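Local coordinates for protein cephalosporin acylase (Bacillus halodurans, PDB 2NLZ) that probably acts as an acylase or gamma-glutamyltranspeptidase-like enzyme of the Ntn hydrolase clan, its substrate not being established, at residues Arg16-Gln30 with Leu524-Ala538. The protein carries 1 engineered substitution. Numbering follows the deposited sequence.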
ATOM      1  N   ARG D  16      -5.672   6.121 -13.989  1.00 31.99           N
ATOM      2  CA  ARG D  16      -6.490   6.347 -15.166  1.00 26.94           C
ATOM      3  C   ARG D  16      -7.447   7.481 -14.858  1.00 27.48           C
ATOM      4  O   ARG D  16      -8.355   7.318 -14.038  1.00 35.02           O
ATOM      5  CB  ARG D  16      -7.285   5.094 -15.527  1.00 20.20           C
ATOM      6  CG  ARG D  16      -6.512   4.116 -16.376  1.00 13.26           C
ATOM      7  CD  ARG D  16      -7.413   3.019 -16.881  1.00  8.62           C
ATOM      8  NE  ARG D  16      -6.650   1.948 -17.496  1.00 14.14           N
ATOM      9  CZ  ARG D  16      -6.410   1.848 -18.796  1.00  9.64           C
ATOM     10  NH1 ARG D  16      -6.891   2.751 -19.640  1.00 24.19           N
ATOM     11  NH2 ARG D  16      -5.689   0.840 -19.263  1.00 29.03           N
ATOM     12  N   ASN D  17      -7.226   8.634 -15.486  1.00 20.81           N
ATOM     13  CA  ASN D  17      -8.163   9.753 -15.362  1.00 22.55           C
ATOM     14  C   ASN D  17      -9.464   9.470 -16.105  1.00 22.36           C
ATOM     15  O   ASN D  17      -9.459   8.745 -17.101  1.00 24.67           O
ATOM     16  CB  ASN D  17      -7.537  11.068 -15.844  1.00 21.19           C
ATOM     17  CG  ASN D  17      -6.584  11.686 -14.811  1.00 33.67           C
ATOM     18  OD1 ASN D  17      -6.454  11.200 -13.680  1.00 50.00           O
ATOM     19  ND2 ASN D  17      -5.921  12.768 -15.202  1.00 43.84           N
ATOM     20  N   VAL D  18     -10.574  10.010 -15.595  1.00 20.35           N
ATOM     21  CA  VAL D  18     -11.875   9.924 -16.267  1.00 18.99           C
ATOM     22  C   VAL D  18     -11.748  10.602 -17.611  1.00 19.89           C
ATOM     23  O   VAL D  18     -11.127  11.661 -17.713  1.00 21.56           O
ATOM     24  CB  VAL D  18     -13.006  10.606 -15.448  1.00 20.57           C
ATOM     25  CG1 VAL D  18     -14.345  10.566 -16.195  1.00 22.99           C
ATOM     26  CG2 VAL D  18     -13.159   9.933 -14.086  1.00 14.97           C
ATOM     27  N   VAL D  19     -12.300   9.967 -18.640  1.00 21.23           N
ATOM     28  CA  VAL D  19     -12.274  10.507 -19.994  1.00 27.48           C
ATOM     29  C   VAL D  19     -13.549  11.325 -20.253  1.00 29.45           C
ATOM     30  O   VAL D  19     -14.663  10.881 -19.924  1.00 20.28           O
ATOM     31  CB  VAL D  19     -12.082   9.373 -21.040  1.00 27.28           C
ATOM     32  CG1 VAL D  19     -12.449   9.834 -22.440  1.00 12.98           C
ATOM     33  CG2 VAL D  19     -10.631   8.845 -20.988  1.00 28.38           C
ATOM     34  N   TYR D  20     -13.369  12.525 -20.814  1.00 29.06           N
ATOM     35  CA  TYR D  20     -14.490  13.422 -21.125  1.00 28.84           C
ATOM     36  C   TYR D  20     -14.737  13.663 -22.620  1.00 28.86           C
ATOM     37  O   TYR D  20     -13.799  13.796 -23.414  1.00 30.18           O
ATOM     38  CB  TYR D  20     -14.337  14.762 -20.392  1.00 32.08           C
ATOM     39  CG  TYR D  20     -14.672  14.683 -18.922  1.00 31.84           C
ATOM     40  CD1 TYR D  20     -15.938  15.012 -18.461  1.00 38.48           C
ATOM     41  CD2 TYR D  20     -13.723  14.258 -17.999  1.00 28.00           C
ATOM     42  CE1 TYR D  20     -16.251  14.931 -17.120  1.00 38.40           C
ATOM     43  CE2 TYR D  20     -14.025  14.173 -16.660  1.00 33.77           C
ATOM     44  CZ  TYR D  20     -15.289  14.512 -16.230  1.00 36.36           C
ATOM     45  OH  TYR D  20     -15.586  14.425 -14.900  1.00 42.95           O
ATOM     46  N   ALA D  21     -16.014  13.724 -22.991  1.00 37.28           N
ATOM     47  CA  ALA D  21     -16.412  13.994 -24.373  1.00 36.60           C
ATOM     48  C   ALA D  21     -17.776  14.663 -24.448  1.00 38.33           C
ATOM     49  O   ALA D  21     -18.492  14.767 -23.450  1.00 38.09           O
ATOM     50  CB  ALA D  21     -16.415  12.715 -25.201  1.00 38.83           C
ATOM     51  N   LYS D  22     -18.127  15.112 -25.645  1.00 38.07           N
ATOM     52  CA  LYS D  22     -19.414  15.737 -25.872  1.00 38.44           C
ATOM     53  C   LYS D  22     -20.131  15.080 -27.033  1.00 38.99           C
ATOM     54  O   LYS D  22     -21.298  14.718 -26.916  1.00 39.84           O
ATOM     55  CB  LYS D  22     -19.253  17.236 -26.136  1.00 39.64           C
ATOM     56  CG  LYS D  22     -19.291  18.098 -24.886  1.00 52.77           C
ATOM     57  CD  LYS D  22     -20.686  18.155 -24.258  1.00 67.57           C
ATOM     58  CE  LYS D  22     -21.679  18.957 -25.105  1.00 67.88           C
ATOM     59  NZ  LYS D  22     -21.396  20.417 -25.084  1.00 64.25           N
ATOM     60  N   ASN D  23     -19.428  14.920 -28.150  1.00 37.82           N
ATOM     61  CA  ASN D  23     -20.066  14.474 -29.384  1.00 45.34           C
ATOM     62  C   ASN D  23     -20.079  12.962 -29.593  1.00 41.10           C
ATOM     63  O   ASN D  23     -20.816  12.456 -30.441  1.00 46.16           O
ATOM     64  CB  ASN D  23     -19.457  15.188 -30.595  1.00 49.53           C
ATOM     65  CG  ASN D  23     -19.871  16.647 -30.682  1.00 53.46           C
ATOM     66  OD1 ASN D  23     -19.151  17.480 -31.231  1.00 61.12           O
ATOM     67  ND2 ASN D  23     -21.041  16.962 -30.137  1.00 52.54           N
ATOM     68  N   GLY D  24     -19.276  12.245 -28.812  1.00 34.11           N
ATOM     69  CA  GLY D  24     -19.228  10.798 -28.939  1.00 33.20           C
ATOM     70  C   GLY D  24     -18.207  10.133 -28.052  1.00 32.57           C
ATOM     71  O   GLY D  24     -17.148  10.693 -27.776  1.00 32.48           O
ATOM     72  N   MET D  25     -18.543   8.926 -27.607  1.00 27.79           N
ATOM     73  CA  MET D  25     -17.677   8.156 -26.731  1.00 21.38           C
ATOM     74  C   MET D  25     -17.906   6.665 -26.914  1.00 25.39           C
ATOM     75  O   MET D  25     -19.048   6.202 -27.000  1.00 29.89           O
ATOM     76  CB  MET D  25     -17.912   8.541 -25.271  1.00 25.51           C
ATOM     77  CG  MET D  25     -16.903   7.940 -24.298  1.00 23.26           C
ATOM     78  SD  MET D  25     -17.152   8.511 -22.610  1.00 23.30           S
ATOM     79  CE  MET D  25     -16.328  10.089 -22.657  1.00  6.99           C
ATOM     80  N   VAL D  26     -16.810   5.922 -26.992  1.00 24.00           N
ATOM     81  CA  VAL D  26     -16.877   4.475 -27.089  1.00 20.86           C
ATOM     82  C   VAL D  26     -15.986   3.901 -26.005  1.00 27.18           C
ATOM     83  O   VAL D  26     -14.858   4.368 -25.816  1.00 25.87           O
ATOM     84  CB  VAL D  26     -16.428   3.980 -28.476  1.00 18.68           C
ATOM     85  CG1 VAL D  26     -16.468   2.477 -28.544  1.00 19.97           C
ATOM     86  CG2 VAL D  26     -17.320   4.552 -29.531  1.00 22.14           C
ATOM     87  N   ALA D  27     -16.511   2.915 -25.281  1.00 25.64           N
ATOM     88  CA  ALA D  27     -15.797   2.282 -24.195  1.00 20.11           C
ATOM     89  C   ALA D  27     -15.937   0.765 -24.286  1.00 25.19           C
ATOM     90  O   ALA D  27     -17.037   0.208 -24.166  1.00 22.39           O
ATOM     91  CB  ALA D  27     -16.290   2.801 -22.853  1.00  6.05           C
ATOM     92  N   THR D  28     -14.810   0.104 -24.512  1.00 19.54           N
ATOM     93  CA  THR D  28     -14.795  -1.341 -24.659  1.00 19.47           C
ATOM     94  C   THR D  28     -13.425  -1.956 -24.331  1.00 22.58           C
ATOM     95  O   THR D  28     -12.444  -1.243 -24.071  1.00 25.97           O
ATOM     96  CB  THR D  28     -15.250  -1.775 -26.072  1.00 22.01           C
ATOM     97  OG1 THR D  28     -15.456  -3.196 -26.098  1.00 20.54           O
ATOM     98  CG2 THR D  28     -14.216  -1.350 -27.130  1.00 19.70           C
ATOM     99  N   SER D  29     -13.383  -3.288 -24.378  1.00 22.20           N
ATOM    100  CA  SER D  29     -12.241  -4.063 -23.950  1.00 25.20           C
ATOM    101  C   SER D  29     -11.164  -4.262 -25.009  1.00 30.15           C
ATOM    102  O   SER D  29     -10.197  -4.982 -24.768  1.00 37.99           O
ATOM    103  CB  SER D  29     -12.721  -5.425 -23.469  1.00 27.22           C
ATOM    104  OG  SER D  29     -13.316  -6.138 -24.528  1.00 26.41           O
ATOM    105  N   GLN D  30     -11.310  -3.652 -26.177  1.00 27.42           N
ATOM    106  CA  GLN D  30     -10.254  -3.766 -27.181  1.00 26.85           C
ATOM    107  C   GLN D  30     -10.072  -2.435 -27.878  1.00 29.61           C
ATOM    108  O   GLN D  30     -11.007  -1.966 -28.511  1.00 27.62           O
ATOM    109  CB  GLN D  30     -10.608  -4.848 -28.193  1.00 24.16           C
ATOM    110  CG  GLN D  30      -9.417  -5.642 -28.688  1.00 34.84           C
ATOM    111  CD  GLN D  30      -8.730  -6.426 -27.578  1.00 34.86           C
ATOM    112  OE1 GLN D  30      -7.499  -6.454 -27.497  1.00 41.41           O
ATOM    113  NE2 GLN D  30      -9.522  -7.068 -26.716  1.00 23.32           N
ATOM    114  N   LEU D 524     -20.137  13.947 -21.334  1.00 34.30           N
ATOM    115  CA  LEU D 524     -19.985  12.507 -21.156  1.00 31.29           C
ATOM    116  C   LEU D 524     -18.712  12.172 -20.385  1.00 29.61           C
ATOM    117  O   LEU D 524     -17.631  12.651 -20.709  1.00 28.54           O
ATOM    118  CB  LEU D 524     -19.951  11.797 -22.514  1.00 27.81           C
ATOM    119  CG  LEU D 524     -21.092  12.017 -23.509  1.00 27.65           C
ATOM    120  CD1 LEU D 524     -20.671  11.522 -24.894  1.00 29.09           C
ATOM    121  CD2 LEU D 524     -22.386  11.345 -23.071  1.00 24.50           C
ATOM    122  N   ALA D 525     -18.855  11.331 -19.368  1.00 29.12           N
ATOM    123  CA  ALA D 525     -17.733  10.925 -18.536  1.00 28.22           C
ATOM    124  C   ALA D 525     -17.573   9.412 -18.559  1.00 24.02           C
ATOM    125  O   ALA D 525     -18.491   8.666 -18.202  1.00 23.81           O
ATOM    126  CB  ALA D 525     -17.912  11.427 -17.118  1.00 25.94           C
ATOM    127  N   GLY D 526     -16.394   8.965 -18.973  1.00 16.92           N
ATOM    128  CA  GLY D 526     -16.161   7.555 -19.190  1.00 18.85           C
ATOM    129  C   GLY D 526     -15.115   6.917 -18.312  1.00 19.57           C
ATOM    130  O   GLY D 526     -14.122   7.547 -17.920  1.00 18.65           O
ATOM    131  N   GLY D 527     -15.373   5.652 -18.004  1.00 19.19           N
ATOM    132  CA  GLY D 527     -14.454   4.796 -17.277  1.00 12.57           C
ATOM    133  C   GLY D 527     -14.283   3.481 -18.023  1.00 17.52           C
ATOM    134  O   GLY D 527     -15.244   2.955 -18.608  1.00 19.23           O
ATOM    135  N   THR D 528     -13.061   2.950 -18.014  1.00 14.96           N
ATOM    136  CA  THR D 528     -12.768   1.679 -18.671  1.00 18.47           C
ATOM    137  C   THR D 528     -12.104   0.707 -17.686  1.00 11.45           C
ATOM    138  O   THR D 528     -11.462   1.130 -16.727  1.00 20.00           O
ATOM    139  CB  THR D 528     -11.892   1.902 -19.939  1.00 14.98           C
ATOM    140  OG1 THR D 528     -11.911   0.737 -20.771  1.00 20.43           O
ATOM    141  CG2 THR D 528     -10.446   2.299 -19.579  1.00 12.61           C
ATOM    142  N   GLU D 529     -12.280  -0.589 -17.922  1.00 14.46           N
ATOM    143  CA  GLU D 529     -11.696  -1.632 -17.074  1.00 21.37           C
ATOM    144  C   GLU D 529     -10.173  -1.558 -16.989  1.00 17.28           C
ATOM    145  O   GLU D 529      -9.499  -1.748 -17.987  1.00 30.46           O
ATOM    146  CB  GLU D 529     -12.097  -3.012 -17.602  1.00 20.80           C
ATOM    147  CG  GLU D 529     -11.498  -4.156 -16.817  1.00 21.16           C
ATOM    148  CD  GLU D 529     -11.867  -4.083 -15.365  1.00 34.16           C
ATOM    149  OE1 GLU D 529     -10.940  -3.899 -14.544  1.00 20.15           O
ATOM    150  OE2 GLU D 529     -13.078  -4.172 -15.057  1.00 19.67           O
ATOM    151  N   PRO D 530      -9.628  -1.279 -15.798  1.00 16.91           N
ATOM    152  CA  PRO D 530      -8.175  -1.259 -15.687  1.00 20.37           C
ATOM    153  C   PRO D 530      -7.532  -2.657 -15.693  1.00 19.77           C
ATOM    154  O   PRO D 530      -6.378  -2.788 -16.090  1.00 23.52           O
ATOM    155  CB  PRO D 530      -7.937  -0.540 -14.361  1.00 19.23           C
ATOM    156  CG  PRO D 530      -9.164  -0.773 -13.570  1.00 22.99           C
ATOM    157  CD  PRO D 530     -10.291  -0.925 -14.530  1.00 23.59           C
ATOM    158  N   ARG D 531      -8.271  -3.691 -15.297  1.00 19.81           N
ATOM    159  CA  ARG D 531      -7.712  -5.049 -15.236  1.00 25.66           C
ATOM    160  C   ARG D 531      -7.364  -5.708 -16.587  1.00 33.19           C
ATOM    161  O   ARG D 531      -6.915  -6.855 -16.619  1.00 41.03           O
ATOM    162  CB  ARG D 531      -8.636  -5.966 -14.442  1.00 17.32           C
ATOM    163  CG  ARG D 531      -8.745  -5.591 -12.992  1.00 17.25           C
ATOM    164  CD  ARG D 531      -9.986  -6.188 -12.376  1.00 17.95           C
ATOM    165  NE  ARG D 531     -10.289  -5.614 -11.066  1.00 20.78           N
ATOM    166  CZ  ARG D 531     -10.865  -4.430 -10.869  1.00 15.31           C
ATOM    167  NH1 ARG D 531     -11.190  -3.660 -11.894  1.00 24.14           N
ATOM    168  NH2 ARG D 531     -11.101  -4.009  -9.639  1.00 23.01           N
ATOM    169  N   THR D 532      -7.558  -4.982 -17.686  1.00 30.20           N
ATOM    170  CA  THR D 532      -7.365  -5.530 -19.018  1.00 31.65           C
ATOM    171  C   THR D 532      -6.911  -4.445 -20.009  1.00 34.47           C
ATOM    172  O   THR D 532      -6.759  -3.282 -19.631  1.00 27.24           O
ATOM    173  CB  THR D 532      -8.659  -6.241 -19.504  1.00 33.96           C
ATOM    174  OG1 THR D 532      -8.392  -7.013 -20.678  1.00 47.19           O
ATOM    175  CG2 THR D 532      -9.764  -5.239 -19.794  1.00 37.38           C
ATOM    176  N   ASP D 533      -6.646  -4.849 -21.257  1.00 40.44           N
ATOM    177  CA  ASP D 533      -6.429  -3.930 -22.373  1.00 42.74           C
ATOM    178  C   ASP D 533      -7.779  -3.349 -22.677  1.00 41.39           C
ATOM    179  O   ASP D 533      -8.777  -4.045 -22.589  1.00 60.43           O
ATOM    180  CB  ASP D 533      -5.970  -4.669 -23.631  1.00 47.84           C
ATOM    181  CG  ASP D 533      -4.758  -5.543 -23.409  1.00 54.40           C
ATOM    182  OD1 ASP D 533      -3.691  -5.021 -23.026  1.00 59.94           O
ATOM    183  OD2 ASP D 533      -4.873  -6.762 -23.658  1.00 62.56           O
ATOM    184  N   GLY D 534      -7.835  -2.089 -23.058  1.00 28.88           N
ATOM    185  CA  GLY D 534      -9.124  -1.471 -23.342  1.00 26.36           C
ATOM    186  C   GLY D 534      -9.045   0.041 -23.333  1.00 32.90           C
ATOM    187  O   GLY D 534      -7.992   0.626 -23.028  1.00 38.90           O
ATOM    188  N   GLN D 535     -10.159   0.687 -23.651  1.00 24.41           N
ATOM    189  CA  GLN D 535     -10.100   2.111 -23.861  1.00 26.69           C
ATOM    190  C   GLN D 535     -11.462   2.733 -23.726  1.00 32.99           C
ATOM    191  O   GLN D 535     -12.455   2.131 -24.138  1.00 33.46           O
ATOM    192  CB  GLN D 535      -9.565   2.378 -25.263  1.00 20.95           C
ATOM    193  CG  GLN D 535      -8.875   3.697 -25.434  1.00 34.81           C
ATOM    194  CD  GLN D 535      -8.349   3.881 -26.841  1.00 41.65           C
ATOM    195  OE1 GLN D 535      -9.079   3.718 -27.815  1.00 32.27           O
ATOM    196  NE2 GLN D 535      -7.071   4.219 -26.952  1.00 54.99           N
ATOM    197  N   VAL D 536     -11.501   3.925 -23.127  1.00 32.71           N
ATOM    198  CA  VAL D 536     -12.598   4.865 -23.349  1.00 29.26           C
ATOM    199  C   VAL D 536     -12.039   5.915 -24.280  1.00 32.69           C
ATOM    200  O   VAL D 536     -10.997   6.513 -23.986  1.00 40.51           O
ATOM    201  CB  VAL D 536     -13.051   5.634 -22.100  1.00 34.77           C
ATOM    202  CG1 VAL D 536     -14.500   6.005 -22.240  1.00 30.43           C
ATOM    203  CG2 VAL D 536     -12.846   4.850 -20.863  1.00 30.10           C
ATOM    204  N   ALA D 537     -12.716   6.161 -25.390  1.00 37.12           N
ATOM    205  CA  ALA D 537     -12.222   7.163 -26.308  1.00 35.46           C
ATOM    206  C   ALA D 537     -13.281   8.187 -26.634  1.00 37.18           C
ATOM    207  O   ALA D 537     -14.469   7.875 -26.689  1.00 33.69           O
ATOM    208  CB  ALA D 537     -11.681   6.511 -27.569  1.00 34.65           C
ATOM    209  N   ALA D 538     -12.821   9.413 -26.850  1.00 40.98           N
ATOM    210  CA  ALA D 538     -13.670  10.532 -27.249  1.00 38.06           C
ATOM    211  C   ALA D 538     -13.711  10.749 -28.765  1.00 33.65           C
ATOM    212  O   ALA D 538     -12.775  10.402 -29.480  1.00 35.07           O
ATOM    213  CB  ALA D 538     -13.175  11.797 -26.573  1.00 43.67           C
TER
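M25 reaches between the two strands of 524-538. Its CG is anti to the backbone N (chi1 -171°), and the chain bends at chi3. This lays M25 SD 3.7 Å from V536 CG1. M25 SD is equally close to G526 CA, at 3.7 Å. The methyl turns on to L524, with M25 CE 4.0 Å from L524 CB. A serine in its place would probably open a gap between L524, G526 and V536. V536 CG1 also touches A27 CB. V536 also meets V19. The side chains of V536 and V19 pass each other pointing opposite ways, V536 CB to V19 CB 4.0 Å. Each segment passes from one beta layer to the other. Strand 19-21 pairs antiparallel with 524-528, and strand 24-28 with 535-538, with 19-21 and 535-538 at the edges. This is consistent with the alpha-beta-beta-alpha fold of the Ntn clan. Hydrogen bonds such as V19 N to G526 O and G526 N to V19 O tie the first pair. Q535 N and T28 O are hydrogen-bonded in the other. A21 CB meets A538 CB at 3.6 Å near the turn. At the other end, the extended R16 crosses T528 obliquely, with R16 NH1 3.6 Å from T528 CG2. R16 NE bonds to R15 O of the second subunit. T528 OG1 bonds to Q513. Helices 31-42 and 47-61 pack on V26 and T28.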